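PDB 6B2X: solute-binding periplasmic protein of iron/siderophore ABC transporter from Yersinia pestis, which probably captures iron-siderophore or related iron chelates in the periplasm and delivers them to an ABC transporter for import across the inner membrane. Local coordinates for residues P130-F135 with P158-D163; E212-S217 with W349-Q354. One frame throughout, in Å; residues are numbered along the deposited sequence.

Contact 1 (P130-F135 with P158-D163)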
loop_
_atom_site.group_PDB
_atom_site.type_symbol
_atom_site.label_atom_id
_atom_site.label_comp_id
_atom_site.label_asym_id
_atom_site.label_seq_id
_atom_site.Cartn_x
_atom_site.Cartn_y
_atom_site.Cartn_z
ATOM N N PRO A 130 -19.532 17.916 -2.646
ATOM C CA PRO A 130 -19.205 16.508 -2.910
ATOM C C PRO A 130 -20.411 15.598 -2.719
ATOM O O PRO A 130 -21.249 15.812 -1.839
ATOM C CB PRO A 130 -18.139 16.200 -1.857
ATOM C CG PRO A 130 -18.584 17.041 -0.674
ATOM C CD PRO A 130 -19.162 18.316 -1.281
ATOM N N ASP A 131 -20.468 14.546 -3.536
ATOM C CA ASP A 131 -21.495 13.520 -3.361
ATOM C C ASP A 131 -21.139 12.521 -2.280
ATOM O O ASP A 131 -22.035 11.950 -1.645
ATOM C CB ASP A 131 -21.711 12.776 -4.664
ATOM C CG ASP A 131 -22.186 13.675 -5.729
ATOM O OD1 ASP A 131 -23.029 14.535 -5.378
ATOM O OD2 ASP A 131 -21.700 13.561 -6.882
ATOM N N ILE A 132 -19.846 12.290 -2.061
ATOM C CA ILE A 132 -19.405 11.272 -1.116
ATOM C C ILE A 132 -17.973 11.596 -0.706
ATOM O O ILE A 132 -17.265 12.332 -1.389
ATOM C CB ILE A 132 -19.545 9.862 -1.750
ATOM C CG1 ILE A 132 -19.634 8.783 -0.669
ATOM C CG2 ILE A 132 -18.420 9.595 -2.741
ATOM C CD1 ILE A 132 -19.972 7.407 -1.215
ATOM N N ALA A 133 -17.548 11.062 0.435
ATOM C CA ALA A 133 -16.178 11.221 0.894
ATOM C C ALA A 133 -15.665 9.872 1.357
ATOM O O ALA A 133 -16.413 9.085 1.946
ATOM C CB ALA A 133 -16.076 12.247 2.031
ATOM N N ILE A 134 -14.391 9.604 1.088
ATOM C CA ILE A 134 -13.760 8.351 1.469
ATOM C C ILE A 134 -12.658 8.648 2.469
ATOM O O ILE A 134 -11.810 9.518 2.230
ATOM C CB ILE A 134 -13.170 7.612 0.260
ATOM C CG1 ILE A 134 -14.198 7.473 -0.864
ATOM C CG2 ILE A 134 -12.596 6.272 0.722
ATOM C CD1 ILE A 134 -15.466 6.746 -0.458
ATOM N N PHE A 135 -12.651 7.906 3.573
ATOM C CA PHE A 135 -11.596 7.979 4.572
ATOM C C PHE A 135 -11.068 6.574 4.859
ATOM O O PHE A 135 -11.745 5.565 4.617
ATOM C CB PHE A 135 -12.099 8.644 5.887
ATOM C CG PHE A 135 -12.349 10.129 5.776
ATOM C CD1 PHE A 135 -13.461 10.611 5.098
ATOM C CD2 PHE A 135 -11.461 11.044 6.338
ATOM C CE1 PHE A 135 -13.693 11.975 4.978
ATOM C CE2 PHE A 135 -11.684 12.415 6.232
ATOM C CZ PHE A 135 -12.798 12.886 5.556
ATOM N N PRO A 158 -22.406 11.520 2.670
ATOM C CA PRO A 158 -22.026 10.163 3.078
ATOM C C PRO A 158 -20.513 10.049 3.176
ATOM O O PRO A 158 -19.784 10.387 2.234
ATOM C CB PRO A 158 -22.604 9.277 1.969
ATOM C CG PRO A 158 -22.800 10.183 0.818
ATOM C CD PRO A 158 -23.070 11.545 1.360
ATOM N N VAL A 159 -20.052 9.637 4.356
ATOM C CA VAL A 159 -18.649 9.341 4.631
ATOM C C VAL A 159 -18.519 7.827 4.738
ATOM O O VAL A 159 -19.229 7.194 5.530
ATOM C CB VAL A 159 -18.166 10.032 5.917
ATOM C CG1 VAL A 159 -16.785 9.528 6.316
ATOM C CG2 VAL A 159 -18.168 11.559 5.750
ATOM N N VAL A 160 -17.626 7.244 3.939
ATOM C CA VAL A 160 -17.424 5.797 3.893
ATOM C C VAL A 160 -15.995 5.502 4.325
ATOM O O VAL A 160 -15.042 6.057 3.759
ATOM C CB VAL A 160 -17.717 5.232 2.495
ATOM C CG1 VAL A 160 -17.119 3.859 2.332
ATOM C CG2 VAL A 160 -19.221 5.179 2.270
ATOM N N PHE A 161 -15.842 4.650 5.334
ATOM C CA PHE A 161 -14.532 4.252 5.840
ATOM C C PHE A 161 -14.082 2.935 5.215
ATOM O O PHE A 161 -14.857 1.974 5.140
ATOM C CB PHE A 161 -14.545 4.112 7.361
ATOM C CG PHE A 161 -14.408 5.419 8.105
ATOM C CD1 PHE A 161 -13.166 5.878 8.508
ATOM C CD2 PHE A 161 -15.537 6.168 8.433
ATOM C CE1 PHE A 161 -13.046 7.082 9.226
ATOM C CE2 PHE A 161 -15.430 7.363 9.136
ATOM C CZ PHE A 161 -14.185 7.825 9.537
ATOM N N VAL A 162 -12.835 2.908 4.749
ATOM C CA VAL A 162 -12.197 1.717 4.219
ATOM C C VAL A 162 -10.947 1.470 5.047
ATOM O O VAL A 162 -10.594 2.250 5.931
ATOM C CB VAL A 162 -11.831 1.847 2.739
ATOM C CG1 VAL A 162 -13.060 2.162 1.919
ATOM C CG2 VAL A 162 -10.752 2.945 2.590
ATOM N N ASP A 163 -10.271 0.366 4.747
ATOM C CA ASP A 163 -9.040 0.070 5.463
ATOM C C ASP A 163 -8.184 -0.876 4.655
ATOM O O ASP A 163 -8.571 -2.033 4.432
ATOM C CB ASP A 163 -9.297 -0.530 6.827
ATOM C CG ASP A 163 -8.010 -1.024 7.467
ATOM O OD1 ASP A 163 -7.116 -0.174 7.664
ATOM O OD2 ASP A 163 -7.872 -2.245 7.751
#
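With CG beside the backbone N and anti to the carbonyl carbon (chi1 -71°), the Phe135 ring lies against Val159, its CD1 3.7 Å from Val159 CG1; the same setting at Phe161 (chi1 -81°) brings that ring up to Phe135 CB. The pair illustrates the beta-alpha-beta crossover of an alpha/beta sheet: strand 132-136 leads through helix 147-154 into the adjacent parallel strand 159-162, an outermost strand of the parallel sheet. Four backbone bonds alternate along the seam. Ala133 N gives to Pro158 O (2.9 Å), Val160 N to Ala133 O, Phe135 N to Val160 O (3.0 Å, N-H...O 172°), and Val162 N to Phe135 O. Ala133 and Phe135 each give and receive, as Val160 does on the facing strand; across this seam Pro158 only receives and Val162 only gives. Ala133, Phe135, Val159 and Phe161 share one face, where helix 147-154 packs on Phe135 and Val159. On the other, Ile134 and Val160 lie side by side, Ile134 CD1 reaching Val160 CB at 4.0 Å; Val160 packs on Leu178 and Ile134 on Leu179 of helix 168-182. At the strand entrance the Ile132 side chain crosses Pro158 at about a right angle, with Ile132 CG1 3.8 Å from Pro158 CG. At the far end Phe135 CB makes a CH-pi contact over one face of the Phe161 ring, 4.2 Å from its centroid.

Contact 2 (E212-S217 with W349-Q354)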
loop_
_atom_site.group_PDB
_atom_site.type_symbol
_atom_site.label_atom_id
_atom_site.label_comp_id
_atom_site.label_asym_id
_atom_site.label_seq_id
_atom_site.Cartn_x
_atom_site.Cartn_y
_atom_site.Cartn_z
ATOM N N GLU A 212 5.544 -25.209 10.156
ATOM C CA GLU A 212 6.081 -24.058 10.879
ATOM C C GLU A 212 7.606 -24.077 10.928
ATOM O O GLU A 212 8.243 -23.014 10.933
ATOM C CB GLU A 212 5.507 -23.998 12.300
ATOM C CG GLU A 212 4.438 -22.918 12.499
ATOM C CD GLU A 212 4.960 -21.506 12.220
ATOM O OE1 GLU A 212 6.194 -21.301 12.278
ATOM O OE2 GLU A 212 4.134 -20.602 11.932
ATOM N N ASP A 213 8.209 -25.270 10.947
ATOM C CA ASP A 213 9.662 -25.366 11.043
ATOM C C ASP A 213 10.345 -24.964 9.741
ATOM O O ASP A 213 11.491 -24.499 9.764
ATOM C CB ASP A 213 10.077 -26.785 11.453
ATOM C CG ASP A 213 9.490 -27.861 10.546
ATOM O OD1 ASP A 213 8.919 -27.523 9.484
ATOM O OD2 ASP A 213 9.607 -29.056 10.894
ATOM N N LYS A 214 9.671 -25.134 8.600
ATOM C CA LYS A 214 10.258 -24.705 7.337
ATOM C C LYS A 214 10.088 -23.202 7.101
ATOM O O LYS A 214 10.817 -22.630 6.288
ATOM C CB LYS A 214 9.658 -25.527 6.187
ATOM C CG LYS A 214 9.898 -25.024 4.745
ATOM C CD LYS A 214 11.370 -25.022 4.325
ATOM C CE LYS A 214 11.771 -23.700 3.645
ATOM N NZ LYS A 214 12.131 -22.609 4.612
ATOM N N LYS A 215 9.193 -22.538 7.817
ATOM C CA LYS A 215 8.966 -21.121 7.571
ATOM C C LYS A 215 10.225 -20.314 7.897
ATOM O O LYS A 215 10.721 -20.385 9.034
ATOM C CB LYS A 215 7.784 -20.615 8.394
ATOM C CG LYS A 215 6.440 -21.238 8.000
ATOM C CD LYS A 215 5.273 -20.572 8.724
ATOM C CE LYS A 215 3.942 -20.985 8.117
ATOM N NZ LYS A 215 2.788 -20.365 8.825
ATOM N N PRO A 216 10.766 -19.545 6.944
ATOM C CA PRO A 216 11.907 -18.681 7.259
ATOM C C PRO A 216 11.499 -17.543 8.173
ATOM O O PRO A 216 10.382 -17.024 8.102
ATOM C CB PRO A 216 12.349 -18.163 5.887
ATOM C CG PRO A 216 11.096 -18.195 5.074
ATOM C CD PRO A 216 10.379 -19.436 5.525
ATOM N N SER A 217 12.417 -17.182 9.053
ATOM C CA SER A 217 12.247 -16.021 9.909
ATOM C C SER A 217 12.464 -14.755 9.087
ATOM O O SER A 217 13.324 -14.717 8.202
ATOM C CB SER A 217 13.246 -16.093 11.060
ATOM O OG SER A 217 14.525 -16.473 10.558
ATOM N N TRP A 349 10.534 -14.440 -2.634
ATOM C CA TRP A 349 11.783 -14.362 -1.885
ATOM C C TRP A 349 11.881 -15.488 -0.854
ATOM O O TRP A 349 12.951 -16.083 -0.669
ATOM C CB TRP A 349 11.911 -13.004 -1.192
ATOM C CG TRP A 349 11.965 -11.803 -2.111
ATOM C CD1 TRP A 349 12.369 -11.775 -3.416
ATOM C CD2 TRP A 349 11.584 -10.463 -1.775
ATOM N NE1 TRP A 349 12.277 -10.490 -3.910
ATOM C CE2 TRP A 349 11.790 -9.670 -2.925
ATOM C CE3 TRP A 349 11.076 -9.863 -0.618
ATOM C CZ2 TRP A 349 11.508 -8.308 -2.951
ATOM C CZ3 TRP A 349 10.800 -8.514 -0.641
ATOM C CH2 TRP A 349 11.018 -7.744 -1.807
ATOM N N PHE A 350 10.773 -15.788 -0.171
ATOM C CA PHE A 350 10.800 -16.746 0.927
ATOM C C PHE A 350 10.989 -18.168 0.408
ATOM O O PHE A 350 11.708 -18.968 1.010
ATOM C CB PHE A 350 9.510 -16.648 1.758
ATOM C CG PHE A 350 9.307 -15.317 2.465
ATOM C CD1 PHE A 350 10.190 -14.255 2.296
ATOM C CD2 PHE A 350 8.221 -15.140 3.301
ATOM C CE1 PHE A 350 9.985 -13.036 2.947
ATOM C CE2 PHE A 350 8.014 -13.939 3.960
ATOM C CZ PHE A 350 8.891 -12.880 3.780
ATOM N N TYR A 351 10.360 -18.500 -0.709
ATOM C CA TYR A 351 10.459 -19.829 -1.304
ATOM C C TYR A 351 10.774 -19.665 -2.784
ATOM O O TYR A 351 9.902 -19.850 -3.641
ATOM C CB TYR A 351 9.181 -20.624 -1.051
ATOM C CG TYR A 351 8.784 -20.641 0.420
ATOM C CD1 TYR A 351 7.944 -19.671 0.952
ATOM C CD2 TYR A 351 9.272 -21.623 1.282
ATOM C CE1 TYR A 351 7.594 -19.682 2.301
ATOM C CE2 TYR A 351 8.923 -21.648 2.628
ATOM C CZ TYR A 351 8.084 -20.678 3.135
ATOM O OH TYR A 351 7.741 -20.709 4.476
ATOM N N PRO A 352 12.028 -19.336 -3.120
ATOM C CA PRO A 352 12.373 -19.092 -4.536
ATOM C C PRO A 352 12.099 -20.268 -5.457
ATOM O O PRO A 352 11.470 -20.094 -6.513
ATOM C CB PRO A 352 13.872 -18.761 -4.468
ATOM C CG PRO A 352 14.106 -18.310 -3.054
ATOM C CD PRO A 352 13.182 -19.128 -2.226
ATOM N N GLU A 353 12.567 -21.465 -5.095
ATOM C CA GLU A 353 12.388 -22.609 -5.982
ATOM C C GLU A 353 10.919 -22.929 -6.183
ATOM O O GLU A 353 10.522 -23.331 -7.281
ATOM C CB GLU A 353 13.122 -23.837 -5.440
ATOM C CG GLU A 353 14.281 -23.523 -4.495
ATOM C CD GLU A 353 15.489 -22.917 -5.200
ATOM O OE1 GLU A 353 16.300 -22.264 -4.507
ATOM O OE2 GLU A 353 15.634 -23.096 -6.436
ATOM N N GLN A 354 10.094 -22.728 -5.151
ATOM C CA GLN A 354 8.681 -23.087 -5.232
ATOM C C GLN A 354 7.815 -22.041 -5.934
ATOM O O GLN A 354 6.701 -22.373 -6.346
ATOM C CB GLN A 354 8.136 -23.351 -3.829
ATOM C CG GLN A 354 8.956 -24.372 -3.046
ATOM C CD GLN A 354 8.398 -24.641 -1.665
ATOM O OE1 GLN A 354 9.097 -24.484 -0.664
ATOM N NE2 GLN A 354 7.136 -25.064 -1.603
#
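This is a largely apolar contact between a loop and the C-terminal end of helix 340-350, at the edge of the mixed-sheet lobe of what is probably a bilobed periplasmic binding protein fold. Segment 212-217 connects helix 186-207, probably the long helix that links the two lobes as in related siderophore-binding proteins, to strand 217-221. Tyr351 is the first residue to leave helical geometry, so a loop entering a strand closes against a helix terminus. No hydrogen bond crosses between the segments. Instead the Pro216 ring meets both aromatic residues through different atoms: its CG lies 4.0 Å from Phe350 CB, the two side chains crossing at about a right angle, while Pro216 CD lies 3.1 Å from Tyr351 OH. Phe350 and Pro216 also both touch Ile275 of strand 275-280, which ties the contact to the sheet. The Tyr351 side chain, with CG beside the backbone N (chi1 -52°), carries its hydroxyl across to segment 212-217, where OH lies 3.4 Å from Lys215 CA and is hydrogen-bonded to Gly247 O beyond the two segments. Lys215 itself extends away, its NZ forming a long, weak salt bridge with Glu212 OE2 at 3.4 Å. Lys214 runs past the tyrosine in the opposite direction, its chain bent at three torsions; CE comes to the ring edge near its plane, 3.7 Å from Tyr351 CE2.

In the fold
The two contacts lie on opposite sides of the chain's centre, with their own centres about 39 Å apart, and have no structural element in common. Contact 1 is mostly buried but lies at the edge of the parallel sheet, where regular backbone bonding sets the register and apolar side chains on both faces meet helices. Contact 2 lies at the margin of the mixed sheet: buried at its proline and aromatic residues, it reaches an exposed lysine on the outside. Its segments meet through side chains, with no hydrogen bond between them, and the joined surface, 211 Å², is less than half the 460 Å² of contact 1. Strand pairing thus gives way to loop-to-helix-end packing.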